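Local coordinates for putative diflavin flavoprotein A 3 (Synechocystis sp., PDB 6H0C) that probably carries electrons from NADH to oxygen, reducing it to water, and is represented by its flavodiiron core, a metallo-beta-lactamase-like domain joined to a flavodoxin-like domain, at residues Pro1-Gln6 / Ser19-Arg24; Gln6-Ala11 / Asp181-Glu186; Leu168-Leu173 / Gln223-Ser228; Val12-Phe17 / Tyr42-Asp47. All blocks are in the same frame, centred on the assembly; numbering follows the deposited sequence.

How the interactions relate
The chain opens with strand 4-11, which turns back as strand 14-21. Interaction 1 closes this hairpin at its open end. Interaction 4 pairs strand 14-21 with strand 37-45, the next in the seven-stranded sheet. These two cross along the chain. Interaction 2 closes a long loop: the loop 181-186 comes back to strand 4-11. It crosses interaction 1, shares Gln6 with it and is tied to it by the Arg20-Asp181 salt bridge. Interaction 4 lies wholly within its span. Interaction 3 crosses interaction 2 and joins two strands of the second, five-stranded sheet. Tyr42 of interaction 4 meets Phe169 and Pro227 of interaction 3, linking the two sheets.

Interaction 1 (Pro1-Gln6 / Ser19-Arg24); sequences PAKDVQ and SRTWDR
One face of the Trp22 ring carries the Pro1 ring, and the edge of the indole meets Ala2 O and Asp4 OD2. This is the open end of a beta hairpin, strands 4-11 and 14-21, at the border of the seven-stranded sheet. Pro1 CG sits 3.9 Å from the centre of the Trp22 six-membered ring, almost on the ring normal, as a CH-pi contact. Trp22 CH2 lies over one face of the Arg20 guanidinium, displaced toward its rim. The guanidinium edge meets the Asp4 carboxylate, the two planes only 11° apart. Asp4 and Arg20 form an antiparallel hydrogen-bonded pair, with Arg20 N to Asp4 O at 2.8 Å. Their side chains add a side-on salt bridge, Arg20 NE to Asp4 OD1 at 2.7 Å and Arg20 NH2 to Asp4 OD2 at 2.6 Å, each on a syn lone pair. The bend of the arginine at chi3 (-59°) turns its NE edge to the aspartate. Arg20 NH1 forms a salt bridge with Asp181 and a hydrogen bond with Gly180 O, so the carboxylates of Asp4 and Asp181 probably balance the charge. A water joins Pro1 to Trp22, donating to Pro1 O at 3.0 Å and accepting from Trp22 N at 2.8 Å.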
loop_
_atom_site.group_PDB
_atom_site.type_symbol
_atom_site.label_atom_id
_atom_site.label_comp_id
_atom_site.label_asym_id
_atom_site.label_seq_id
_atom_site.Cartn_x
_atom_site.Cartn_y
_atom_site.Cartn_z
ATOM N N PRO A 1 -22.813 6.803 -11.030
ATOM C CA PRO A 1 -23.122 8.199 -10.697
ATOM C C PRO A 1 -21.850 9.032 -10.478
ATOM O O PRO A 1 -20.754 8.569 -10.807
ATOM C CB PRO A 1 -23.931 8.079 -9.398
ATOM C CG PRO A 1 -24.422 6.617 -9.346
ATOM C CD PRO A 1 -23.827 5.871 -10.509
ATOM N N ALA A 2 -21.992 10.239 -9.937
ATOM C CA ALA A 2 -20.830 11.069 -9.624
ATOM C C ALA A 2 -20.244 10.681 -8.265
ATOM O O ALA A 2 -20.900 10.013 -7.461
ATOM C CB ALA A 2 -21.204 12.546 -9.642
ATOM N N LYS A 3 -19.010 11.099 -8.011
ATOM C CA LYS A 3 -18.397 10.866 -6.713
ATOM C C LYS A 3 -19.295 11.450 -5.625
ATOM O O LYS A 3 -19.917 12.484 -5.840
ATOM C CB LYS A 3 -16.995 11.488 -6.662
ATOM C CG LYS A 3 -16.087 11.004 -7.788
ATOM C CD LYS A 3 -14.674 11.544 -7.673
ATOM C CE LYS A 3 -14.653 13.052 -7.755
ATOM N NZ LYS A 3 -13.293 13.537 -8.123
ATOM N N ASP A 4 -19.394 10.782 -4.478
ATOM C CA ASP A 4 -20.087 11.373 -3.335
ATOM C C ASP A 4 -19.440 10.979 -2.004
ATOM O O ASP A 4 -18.397 10.322 -1.978
ATOM C CB ASP A 4 -21.582 11.001 -3.338
ATOM C CG ASP A 4 -21.855 9.520 -3.024
ATOM O OD1 ASP A 4 -20.956 8.766 -2.595
ATOM O OD2 ASP A 4 -23.014 9.103 -3.203
ATOM N N VAL A 5 -20.070 11.392 -0.905
ATOM C CA VAL A 5 -19.620 11.021 0.427
ATOM C C VAL A 5 -20.776 10.394 1.199
ATOM O O VAL A 5 -21.798 11.033 1.444
ATOM C CB VAL A 5 -19.064 12.230 1.213
ATOM C CG1 VAL A 5 -18.631 11.802 2.611
ATOM C CG2 VAL A 5 -17.904 12.880 0.455
ATOM N N GLN A 6 -20.610 9.129 1.568
ATOM C CA GLN A 6 -21.627 8.414 2.319
ATOM C C GLN A 6 -21.278 8.444 3.795
ATOM O O GLN A 6 -20.173 8.064 4.187
ATOM C CB GLN A 6 -21.743 6.979 1.822
ATOM C CG GLN A 6 -22.772 6.139 2.538
ATOM C CD GLN A 6 -22.810 4.732 1.987
ATOM O OE1 GLN A 6 -21.769 4.145 1.676
ATOM N NE2 GLN A 6 -24.011 4.183 1.846
ATOM N N SER A 19 -15.850 8.233 1.024
ATOM C CA SER A 19 -15.737 8.923 -0.260
ATOM C C SER A 19 -15.835 7.883 -1.367
ATOM O O SER A 19 -14.968 7.011 -1.489
ATOM C CB SER A 19 -14.430 9.701 -0.358
ATOM O OG SER A 19 -14.370 10.697 0.650
ATOM N N ARG A 20 -16.894 7.965 -2.166
ATOM C CA ARG A 20 -17.182 6.898 -3.111
ATOM C C ARG A 20 -16.971 7.336 -4.550
ATOM O O ARG A 20 -17.330 8.453 -4.924
ATOM C CB ARG A 20 -18.619 6.396 -2.916
ATOM C CG ARG A 20 -18.956 6.003 -1.477
ATOM C CD ARG A 20 -20.315 5.312 -1.384
ATOM N NE ARG A 20 -21.388 6.165 -1.883
ATOM C CZ ARG A 20 -22.570 5.717 -2.292
ATOM N NH1 ARG A 20 -22.831 4.414 -2.263
ATOM N NH2 ARG A 20 -23.490 6.571 -2.734
ATOM N N THR A 21 -16.371 6.452 -5.347
ATOM C CA THR A 21 -16.299 6.641 -6.794
ATOM C C THR A 21 -16.743 5.354 -7.492
ATOM O O THR A 21 -16.299 4.259 -7.140
ATOM C CB THR A 21 -14.871 7.052 -7.267
ATOM O OG1 THR A 21 -14.887 7.289 -8.677
ATOM C CG2 THR A 21 -13.832 5.976 -6.957
ATOM N N TRP A 22 -17.647 5.477 -8.458
ATOM C CA TRP A 22 -18.128 4.302 -9.175
ATOM C C TRP A 22 -17.197 3.988 -10.344
ATOM O O TRP A 22 -17.133 2.856 -10.815
ATOM C CB TRP A 22 -19.571 4.504 -9.653
ATOM C CG TRP A 22 -20.591 4.217 -8.575
ATOM C CD1 TRP A 22 -21.170 3.003 -8.280
ATOM C CD2 TRP A 22 -21.132 5.153 -7.639
ATOM N NE1 TRP A 22 -22.042 3.138 -7.221
ATOM C CE2 TRP A 22 -22.036 4.447 -6.811
ATOM C CE3 TRP A 22 -20.935 6.520 -7.416
ATOM C CZ2 TRP A 22 -22.741 5.064 -5.784
ATOM C CZ3 TRP A 22 -21.641 7.136 -6.395
ATOM C CH2 TRP A 22 -22.535 6.409 -5.593
ATOM N N ASP A 23 -16.456 4.995 -10.793
ATOM C CA ASP A 23 -15.512 4.825 -11.890
ATOM C C ASP A 23 -14.091 4.590 -11.397
ATOM O O ASP A 23 -13.722 5.004 -10.291
ATOM C CB ASP A 23 -15.534 6.050 -12.795
ATOM C CG ASP A 23 -16.932 6.412 -13.237
ATOM O OD1 ASP A 23 -17.305 7.594 -13.095
ATOM O OD2 ASP A 23 -17.657 5.512 -13.719
ATOM N N ARG A 24 -13.290 3.924 -12.221
ATOM C CA ARG A 24 -11.864 3.836 -11.955
ATOM C C ARG A 24 -11.261 5.220 -12.180
ATOM O O ARG A 24 -11.572 5.884 -13.176
ATOM C CB ARG A 24 -11.198 2.794 -12.847
ATOM C CG ARG A 24 -9.704 2.671 -12.630
ATOM C CD ARG A 24 -9.122 1.612 -13.539
ATOM N NE ARG A 24 -9.518 1.851 -14.924
ATOM C CZ ARG A 24 -9.078 1.153 -15.965
ATOM N NH1 ARG A 24 -8.219 0.153 -15.790
ATOM N NH2 ARG A 24 -9.497 1.460 -17.185
HETATM O O HOH W 1 -18.048 7.975 -9.552
#

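Interaction 2 (Gln6-Ala11 / Asp181-Glu186); sequences QICPIA and DQVFDE
Gln6 stretches its side chain toward Val183 and Asp181 with CG anti to the backbone N (chi1 180°) and the next bond also extended (chi2 -180°). This carries the terminal amide from strand 4-11 to the loop 181-186. There Gln6 NE2 donates to Asp181 O at 2.8 Å, with an N-H...O angle of 166°. The acceptor lies close to the amide plane. The other end of the amide is taken too, since Gln6 OE1 accepts from Arg18, so the two bonds should fix the flip of the group. Val183 CG2 packs against the same amide, 3.4 Å from Gln6 CD. That methyl also touches Cys8, at 4.0 Å from Cys8 CB. Val183 thus fits between two side chains on the same side of the strand. Further along, Phe184 sends the end of its ring to Ile10, with Phe184 CZ 4.1 Å from Ile10 CB. Ile10 and Ala11 both face Thr14, which makes a classic beta bulge near the turn of the hairpin. Leu232 adds to this patch from another loop, touching Ile10 and bonding to the backbone of Val183. The contact lays a long loop of the metallo-beta-lactamase-like domain along the outermost strand of its seven-stranded sheet.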
loop_
_atom_site.group_PDB
_atom_site.type_symbol
_atom_site.label_atom_id
_atom_site.label_comp_id
_atom_site.label_asym_id
_atom_site.label_seq_id
_atom_site.Cartn_x
_atom_site.Cartn_y
_atom_site.Cartn_z
ATOM N N GLN A 6 -20.610 9.129 1.568
ATOM C CA GLN A 6 -21.627 8.414 2.319
ATOM C C GLN A 6 -21.278 8.444 3.795
ATOM O O GLN A 6 -20.173 8.064 4.187
ATOM C CB GLN A 6 -21.743 6.979 1.822
ATOM C CG GLN A 6 -22.772 6.139 2.538
ATOM C CD GLN A 6 -22.810 4.732 1.987
ATOM O OE1 GLN A 6 -21.769 4.145 1.676
ATOM N NE2 GLN A 6 -24.011 4.183 1.846
ATOM N N ILE A 7 -22.218 8.915 4.609
ATOM C CA ILE A 7 -21.981 9.085 6.038
ATOM C C ILE A 7 -22.843 8.119 6.824
ATOM O O ILE A 7 -24.029 7.974 6.544
ATOM C CB ILE A 7 -22.279 10.531 6.507
ATOM C CG1 ILE A 7 -21.491 11.542 5.675
ATOM C CG2 ILE A 7 -21.969 10.702 7.997
ATOM C CD1 ILE A 7 -21.659 12.958 6.156
ATOM N N CYS A 8 -22.255 7.462 7.816
ATOM C CA CYS A 8 -23.002 6.504 8.599
ATOM C C CYS A 8 -22.396 6.345 9.990
ATOM O O CYS A 8 -21.180 6.180 10.131
ATOM C CB CYS A 8 -23.043 5.163 7.859
ATOM S SG CYS A 8 -24.134 3.926 8.584
ATOM N N PRO A 9 -23.239 6.419 11.034
ATOM C CA PRO A 9 -22.768 6.078 12.383
ATOM C C PRO A 9 -22.531 4.576 12.474
ATOM O O PRO A 9 -23.380 3.820 12.016
ATOM C CB PRO A 9 -23.922 6.524 13.287
ATOM C CG PRO A 9 -25.123 6.485 12.402
ATOM C CD PRO A 9 -24.649 6.850 11.025
ATOM N N ILE A 10 -21.410 4.139 13.032
ATOM C CA ILE A 10 -21.076 2.717 12.967
ATOM C C ILE A 10 -20.844 2.091 14.337
ATOM O O ILE A 10 -20.815 0.876 14.468
ATOM C CB ILE A 10 -19.822 2.470 12.082
ATOM C CG1 ILE A 10 -18.600 3.194 12.645
ATOM C CG2 ILE A 10 -20.085 2.899 10.638
ATOM C CD1 ILE A 10 -17.312 2.822 11.926
ATOM N N ALA A 11 -20.677 2.925 15.353
ATOM C CA ALA A 11 -20.485 2.458 16.723
ATOM C C ALA A 11 -20.562 3.683 17.628
ATOM O O ALA A 11 -20.681 4.801 17.124
ATOM C CB ALA A 11 -19.151 1.728 16.872
ATOM N N ASP A 181 -23.697 0.530 -2.199
ATOM C CA ASP A 181 -24.500 1.298 -1.254
ATOM C C ASP A 181 -24.372 0.753 0.154
ATOM O O ASP A 181 -24.559 1.487 1.120
ATOM C CB ASP A 181 -25.969 1.303 -1.672
ATOM C CG ASP A 181 -26.227 2.185 -2.877
ATOM O OD1 ASP A 181 -25.532 3.221 -3.028
ATOM O OD2 ASP A 181 -27.128 1.834 -3.673
ATOM N N GLN A 182 -24.044 -0.531 0.269
ATOM C CA GLN A 182 -23.901 -1.165 1.579
ATOM C C GLN A 182 -22.668 -0.664 2.324
ATOM O O GLN A 182 -21.543 -0.791 1.839
ATOM C CB GLN A 182 -23.838 -2.686 1.437
ATOM C CG GLN A 182 -25.125 -3.280 0.937
ATOM C CD GLN A 182 -26.328 -2.590 1.557
ATOM O OE1 GLN A 182 -26.465 -2.538 2.786
ATOM N NE2 GLN A 182 -27.195 -2.029 0.712
ATOM N N VAL A 183 -22.886 -0.089 3.502
ATOM C CA VAL A 183 -21.781 0.371 4.334
ATOM C C VAL A 183 -21.106 -0.818 5.015
ATOM O O VAL A 183 -19.900 -0.810 5.262
ATOM C CB VAL A 183 -22.259 1.384 5.393
ATOM C CG1 VAL A 183 -21.134 1.705 6.391
ATOM C CG2 VAL A 183 -22.772 2.645 4.708
ATOM N N PHE A 184 -21.891 -1.846 5.314
ATOM C CA PHE A 184 -21.342 -3.058 5.890
ATOM C C PHE A 184 -21.363 -4.197 4.881
ATOM O O PHE A 184 -21.968 -4.085 3.821
ATOM C CB PHE A 184 -22.107 -3.444 7.148
ATOM C CG PHE A 184 -21.734 -2.627 8.346
ATOM C CD1 PHE A 184 -22.395 -1.440 8.625
ATOM C CD2 PHE A 184 -20.716 -3.045 9.194
ATOM C CE1 PHE A 184 -22.051 -0.680 9.732
ATOM C CE2 PHE A 184 -20.365 -2.293 10.301
ATOM C CZ PHE A 184 -21.034 -1.106 10.572
ATOM N N ASP A 185 -20.704 -5.297 5.222
ATOM C CA ASP A 185 -20.439 -6.357 4.263
ATOM C C ASP A 185 -21.341 -7.589 4.414
ATOM O O ASP A 185 -20.843 -8.717 4.406
ATOM C CB ASP A 185 -18.965 -6.785 4.380
ATOM C CG ASP A 185 -18.656 -7.484 5.701
ATOM O OD1 ASP A 185 -19.341 -7.197 6.711
ATOM O OD2 ASP A 185 -17.737 -8.333 5.729
ATOM N N GLU A 186 -22.656 -7.406 4.543
ATOM C CA GLU A 186 -23.514 -8.593 4.596
ATOM C C GLU A 186 -23.493 -9.292 3.254
ATOM O O GLU A 186 -23.642 -8.653 2.213
ATOM C CB GLU A 186 -24.952 -8.264 4.973
ATOM C CG GLU A 186 -25.781 -9.529 5.164
ATOM C CD GLU A 186 -27.028 -9.295 5.999
ATOM O OE1 GLU A 186 -27.338 -10.148 6.867
ATOM O OE2 GLU A 186 -27.700 -8.257 5.785
#

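Interaction 3 (Leu168-Leu173 / Gln223-Ser228); sequences LFTDKL and QTYAPS
Strands 168-171 and 224-227 run parallel at 35° to each other, joined by Leu168 N to Thr224 O at 3.0 Å, Ala226 N to Leu168 O at 2.8 Å and Thr170 N to Ala226 O. Leu168 and Tyr225 lie side by side on one face of the sheet, Leu168 CD2 being 4.0 Å from Tyr225 CE1. The Thr170 side chain crosses that of Tyr225 at about a right angle, its CG2 against CB and CD1. On the opposite face Phe169 CD1 packs on Ala226 CB at 3.7 Å. The Phe169 ring also stacks on Phe52 and meets Tyr42 edge-to-face. These strands belong to the five-stranded second sheet of the metallo-beta-lactamase-like domain, where 224-227 is an outermost strand. The helical link between them (189-202, 207-217) makes this a beta-alpha-beta crossover, and Leu173 packs against helix 207-217. At the end of the pairing, Thr170 to Leu173 forms a type II' turn. Thr170 OG1 sits between its backbone N and carbonyl carbon (chi1 59°), which lets it donate to Leu173 O at 2.7 Å across that turn. The same oxygen lies beside the Pro227 ring. Asp171, the first corner residue, accepts from Ser228 N through its O at 2.7 Å. One water accepts from Asp171 N and donates to Ala226 O, bridging two atoms 4.0 Å apart, too far for a direct bond. A second water donates to Asp171 OD1, which is also bonded to His83 ND1. Lys172 NZ is hydrogen-bonded to His229 NE2 and to a bound citrate, probably from the crystallisation liquor.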
loop_
_atom_site.group_PDB
_atom_site.type_symbol
_atom_site.label_atom_id
_atom_site.label_comp_id
_atom_site.label_asym_id
_atom_site.label_seq_id
_atom_site.Cartn_x
_atom_site.Cartn_y
_atom_site.Cartn_z
ATOM N N LEU A 168 -11.095 -2.577 14.885
ATOM C CA LEU A 168 -9.711 -2.470 14.448
ATOM C C LEU A 168 -9.683 -1.649 13.162
ATOM O O LEU A 168 -10.299 -2.018 12.160
ATOM C CB LEU A 168 -9.111 -3.860 14.231
ATOM C CG LEU A 168 -7.605 -4.001 14.063
ATOM C CD1 LEU A 168 -6.883 -3.552 15.330
ATOM C CD2 LEU A 168 -7.271 -5.443 13.731
ATOM N N PHE A 169 -9.003 -0.513 13.197
ATOM C CA PHE A 169 -8.832 0.289 11.996
ATOM C C PHE A 169 -7.630 -0.256 11.243
ATOM O O PHE A 169 -6.500 -0.130 11.709
ATOM C CB PHE A 169 -8.670 1.767 12.358
ATOM C CG PHE A 169 -9.873 2.339 13.052
ATOM C CD1 PHE A 169 -10.921 2.880 12.318
ATOM C CD2 PHE A 169 -9.978 2.295 14.430
ATOM C CE1 PHE A 169 -12.047 3.387 12.953
ATOM C CE2 PHE A 169 -11.107 2.798 15.076
ATOM C CZ PHE A 169 -12.140 3.343 14.340
ATOM N N THR A 170 -7.884 -0.884 10.096
ATOM C CA THR A 170 -6.887 -1.728 9.439
ATOM C C THR A 170 -6.236 -1.111 8.207
ATOM O O THR A 170 -5.390 -1.754 7.578
ATOM C CB THR A 170 -7.489 -3.085 9.005
ATOM O OG1 THR A 170 -8.574 -2.857 8.100
ATOM C CG2 THR A 170 -8.000 -3.868 10.226
ATOM N N ASP A 171 -6.629 0.113 7.860
ATOM C CA ASP A 171 -6.000 0.820 6.741
ATOM C C ASP A 171 -6.040 -0.088 5.498
ATOM O O ASP A 171 -7.118 -0.552 5.104
ATOM C CB ASP A 171 -4.558 1.248 7.116
ATOM C CG ASP A 171 -3.924 2.218 6.100
ATOM O OD1 ASP A 171 -4.364 3.383 5.998
ATOM O OD2 ASP A 171 -2.960 1.815 5.417
ATOM N N LYS A 172 -4.883 -0.376 4.906
ATOM C CA LYS A 172 -4.863 -1.109 3.652
ATOM C C LYS A 172 -5.147 -2.601 3.816
ATOM O O LYS A 172 -5.394 -3.289 2.832
ATOM C CB LYS A 172 -3.526 -0.903 2.944
ATOM C CG LYS A 172 -3.344 0.508 2.407
ATOM C CD LYS A 172 -4.127 0.716 1.103
ATOM C CE LYS A 172 -4.065 2.180 0.652
ATOM N NZ LYS A 172 -4.596 2.384 -0.734
ATOM N N LEU A 173 -5.135 -3.106 5.044
ATOM C CA LEU A 173 -5.439 -4.525 5.246
ATOM C C LEU A 173 -6.947 -4.820 5.254
ATOM O O LEU A 173 -7.733 -4.059 5.823
ATOM C CB LEU A 173 -4.826 -5.029 6.556
ATOM C CG LEU A 173 -3.298 -5.043 6.634
ATOM C CD1 LEU A 173 -2.829 -5.349 8.056
ATOM C CD2 LEU A 173 -2.758 -6.062 5.641
ATOM N N GLN A 223 -14.300 -7.031 16.608
ATOM C CA GLN A 223 -15.507 -7.577 16.009
ATOM C C GLN A 223 -15.806 -6.930 14.650
ATOM O O GLN A 223 -16.725 -7.348 13.934
ATOM C CB GLN A 223 -16.687 -7.383 16.951
ATOM C CG GLN A 223 -16.498 -8.038 18.311
ATOM C CD GLN A 223 -16.513 -9.549 18.240
ATOM O OE1 GLN A 223 -15.510 -10.206 18.528
ATOM N NE2 GLN A 223 -17.657 -10.113 17.865
ATOM N N THR A 224 -15.032 -5.898 14.312
ATOM C CA THR A 224 -15.164 -5.194 13.043
ATOM C C THR A 224 -13.781 -4.774 12.569
ATOM O O THR A 224 -12.983 -4.291 13.362
ATOM C CB THR A 224 -16.056 -3.931 13.164
ATOM O OG1 THR A 224 -17.337 -4.282 13.698
ATOM C CG2 THR A 224 -16.237 -3.236 11.803
ATOM N N TYR A 225 -13.495 -4.975 11.287
ATOM C CA TYR A 225 -12.367 -4.299 10.650
ATOM C C TYR A 225 -12.887 -3.064 9.938
ATOM O O TYR A 225 -13.876 -3.138 9.204
ATOM C CB TYR A 225 -11.656 -5.191 9.634
ATOM C CG TYR A 225 -11.039 -6.471 10.164
ATOM C CD1 TYR A 225 -10.550 -6.568 11.467
ATOM C CD2 TYR A 225 -10.929 -7.581 9.338
ATOM C CE1 TYR A 225 -9.974 -7.752 11.921
ATOM C CE2 TYR A 225 -10.355 -8.758 9.782
ATOM C CZ TYR A 225 -9.880 -8.845 11.064
ATOM O OH TYR A 225 -9.314 -10.041 11.461
ATOM N N ALA A 226 -12.227 -1.931 10.149
ATOM C CA ALA A 226 -12.591 -0.704 9.452
ATOM C C ALA A 226 -11.455 -0.337 8.508
ATOM O O ALA A 226 -10.493 0.308 8.922
ATOM C CB ALA A 226 -12.856 0.411 10.437
ATOM N N PRO A 227 -11.553 -0.768 7.238
ATOM C CA PRO A 227 -10.446 -0.682 6.277
ATOM C C PRO A 227 -10.457 0.608 5.459
ATOM O O PRO A 227 -11.436 1.366 5.510
ATOM C CB PRO A 227 -10.694 -1.889 5.374
ATOM C CG PRO A 227 -12.224 -1.982 5.324
ATOM C CD PRO A 227 -12.739 -1.430 6.654
ATOM N N SER A 228 -9.391 0.842 4.697
ATOM C CA SER A 228 -9.335 2.008 3.810
ATOM C C SER A 228 -10.400 1.994 2.728
ATOM O O SER A 228 -10.900 3.056 2.333
ATOM C CB SER A 228 -7.973 2.111 3.120
ATOM O OG SER A 228 -6.940 2.332 4.057
HETATM O O HOH W 2 -8.602 2.135 8.444
HETATM O O HOH W 3 -6.852 4.431 5.259
#

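Interaction 4 (Val12-Phe17 / Tyr42-Asp47); sequences VDTTVF and YLISAD
Strands 14-21 and 37-45 are antiparallel neighbours in the seven-stranded sheet of the metallo-beta-lactamase-like domain. Thr15 and Leu43 form the hydrogen-bonded pair, with Thr15 N to Leu43 O at 2.9 Å and Leu43 N to Thr15 O at 2.8 Å. Ser45 N adds a bond to Asp13 O at 2.8 Å. Val16 and Tyr42 point the same way on one face. Val16 CG2, anti to the backbone N (chi1 68° for CG1), comes within 3.4 Å of Tyr42 CE2. Thr14 and Ile44 stand side by side on that face as well. On the other face Phe17 CE2 touches Leu43 CB at 4.0 Å, and helix 60-70 packs on the phenylalanine through Phe63 and Leu67. A water donates to Leu43 O at 2.9 Å and lies 2.8 Å from Thr15 OG1, on the Thr15 side of the sheet. Asp13 lays its CB against Ser45 O, while its carboxylate binds His142 and Arg140. Tyr42 OH binds Pro227 O. The polar ends of Asp13 and Tyr42 are thus bound beyond the strand pair. Between the strands, backbone bonds, apolar packing and one water-mediated link hold the contact, so the pairing depends little on direct side-chain hydrogen bonds.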
loop_
_atom_site.group_PDB
_atom_site.type_symbol
_atom_site.label_atom_id
_atom_site.label_comp_id
_atom_site.label_asym_id
_atom_site.label_seq_id
_atom_site.Cartn_x
_atom_site.Cartn_y
_atom_site.Cartn_z
ATOM N N VAL A 12 -20.510 3.493 18.946
ATOM C CA VAL A 12 -20.642 4.637 19.849
ATOM C C VAL A 12 -19.568 5.676 19.548
ATOM O O VAL A 12 -18.384 5.347 19.430
ATOM C CB VAL A 12 -20.564 4.240 21.344
ATOM C CG1 VAL A 12 -21.793 3.458 21.743
ATOM C CG2 VAL A 12 -19.307 3.445 21.632
ATOM N N ASP A 13 -20.007 6.924 19.399
ATOM C CA ASP A 13 -19.118 8.053 19.139
ATOM C C ASP A 13 -18.379 7.944 17.802
ATOM O O ASP A 13 -17.489 8.744 17.517
ATOM C CB ASP A 13 -18.099 8.191 20.276
ATOM C CG ASP A 13 -18.760 8.272 21.641
ATOM O OD1 ASP A 13 -19.693 9.090 21.806
ATOM O OD2 ASP A 13 -18.358 7.499 22.539
ATOM N N THR A 14 -18.758 6.978 16.974
ATOM C CA THR A 14 -17.973 6.690 15.782
ATOM C C THR A 14 -18.778 6.757 14.491
ATOM O O THR A 14 -19.832 6.128 14.353
ATOM C CB THR A 14 -17.321 5.301 15.871
ATOM O OG1 THR A 14 -16.700 5.130 17.155
ATOM C CG2 THR A 14 -16.281 5.139 14.764
ATOM N N THR A 15 -18.242 7.506 13.535
ATOM C CA THR A 15 -18.885 7.701 12.246
ATOM C C THR A 15 -17.919 7.394 11.106
ATOM O O THR A 15 -16.732 7.717 11.197
ATOM C CB THR A 15 -19.388 9.143 12.106
ATOM O OG1 THR A 15 -20.158 9.486 13.268
ATOM C CG2 THR A 15 -20.235 9.306 10.844
ATOM N N VAL A 16 -18.419 6.764 10.042
ATOM C CA VAL A 16 -17.613 6.605 8.827
ATOM C C VAL A 16 -18.038 7.596 7.734
ATOM O O VAL A 16 -19.223 7.899 7.554
ATOM C CB VAL A 16 -17.684 5.175 8.258
ATOM C CG1 VAL A 16 -19.078 4.877 7.729
ATOM C CG2 VAL A 16 -16.664 5.011 7.147
ATOM N N PHE A 17 -17.046 8.124 7.036
ATOM C CA PHE A 17 -17.269 8.961 5.863
ATOM C C PHE A 17 -16.680 8.222 4.676
ATOM O O PHE A 17 -15.456 8.187 4.528
ATOM C CB PHE A 17 -16.598 10.340 6.011
ATOM C CG PHE A 17 -17.203 11.216 7.073
ATOM C CD1 PHE A 17 -17.974 12.312 6.724
ATOM C CD2 PHE A 17 -16.990 10.955 8.419
ATOM C CE1 PHE A 17 -18.542 13.132 7.700
ATOM C CE2 PHE A 17 -17.552 11.768 9.401
ATOM C CZ PHE A 17 -18.331 12.862 9.035
ATOM N N TYR A 42 -12.690 7.943 9.198
ATOM C CA TYR A 42 -13.458 7.653 10.412
ATOM C C TYR A 42 -13.328 8.763 11.447
ATOM O O TYR A 42 -12.254 9.329 11.654
ATOM C CB TYR A 42 -13.014 6.319 11.018
ATOM C CG TYR A 42 -13.134 5.162 10.049
ATOM C CD1 TYR A 42 -12.077 4.829 9.201
ATOM C CD2 TYR A 42 -14.312 4.412 9.959
ATOM C CE1 TYR A 42 -12.176 3.776 8.303
ATOM C CE2 TYR A 42 -14.421 3.349 9.056
ATOM C CZ TYR A 42 -13.347 3.044 8.232
ATOM O OH TYR A 42 -13.433 1.998 7.343
ATOM N N LEU A 43 -14.442 9.077 12.093
ATOM C CA LEU A 43 -14.460 10.094 13.127
ATOM C C LEU A 43 -14.895 9.498 14.464
ATOM O O LEU A 43 -16.003 8.960 14.586
ATOM C CB LEU A 43 -15.392 11.232 12.726
ATOM C CG LEU A 43 -15.404 12.443 13.644
ATOM C CD1 LEU A 43 -14.069 13.152 13.580
ATOM C CD2 LEU A 43 -16.525 13.364 13.227
ATOM N N ILE A 44 -14.000 9.550 15.447
ATOM C CA ILE A 44 -14.372 9.257 16.820
ATOM C C ILE A 44 -14.491 10.572 17.567
ATOM O O ILE A 44 -13.525 11.328 17.688
ATOM C CB ILE A 44 -13.361 8.362 17.547
ATOM C CG1 ILE A 44 -13.129 7.059 16.786
ATOM C CG2 ILE A 44 -13.857 8.046 18.957
ATOM C CD1 ILE A 44 -12.078 6.169 17.429
ATOM N N SER A 45 -15.685 10.849 18.062
ATOM C CA SER A 45 -15.920 12.103 18.740
ATOM C C SER A 45 -16.319 11.854 20.186
ATOM O O SER A 45 -17.486 11.635 20.487
ATOM C CB SER A 45 -16.995 12.893 18.010
ATOM O OG SER A 45 -17.091 14.195 18.551
ATOM N N ALA A 46 -15.340 11.872 21.079
ATOM C CA ALA A 46 -15.606 11.652 22.495
ATOM C C ALA A 46 -15.178 12.885 23.254
ATOM O O ALA A 46 -15.449 13.997 22.803
ATOM C CB ALA A 46 -14.879 10.430 22.997
ATOM N N ASP A 47 -14.504 12.700 24.389
ATOM C CA ASP A 47 -13.902 13.831 25.099
ATOM C C ASP A 47 -12.916 14.546 24.185
ATOM O O ASP A 47 -12.800 15.774 24.206
ATOM C CB ASP A 47 -13.200 13.381 26.375
ATOM C CG ASP A 47 -14.157 12.799 27.390
ATOM O OD1 ASP A 47 -15.379 13.052 27.286
ATOM O OD2 ASP A 47 -13.677 12.086 28.293
HETATM O O HOH W 4 -18.361 10.495 15.225
#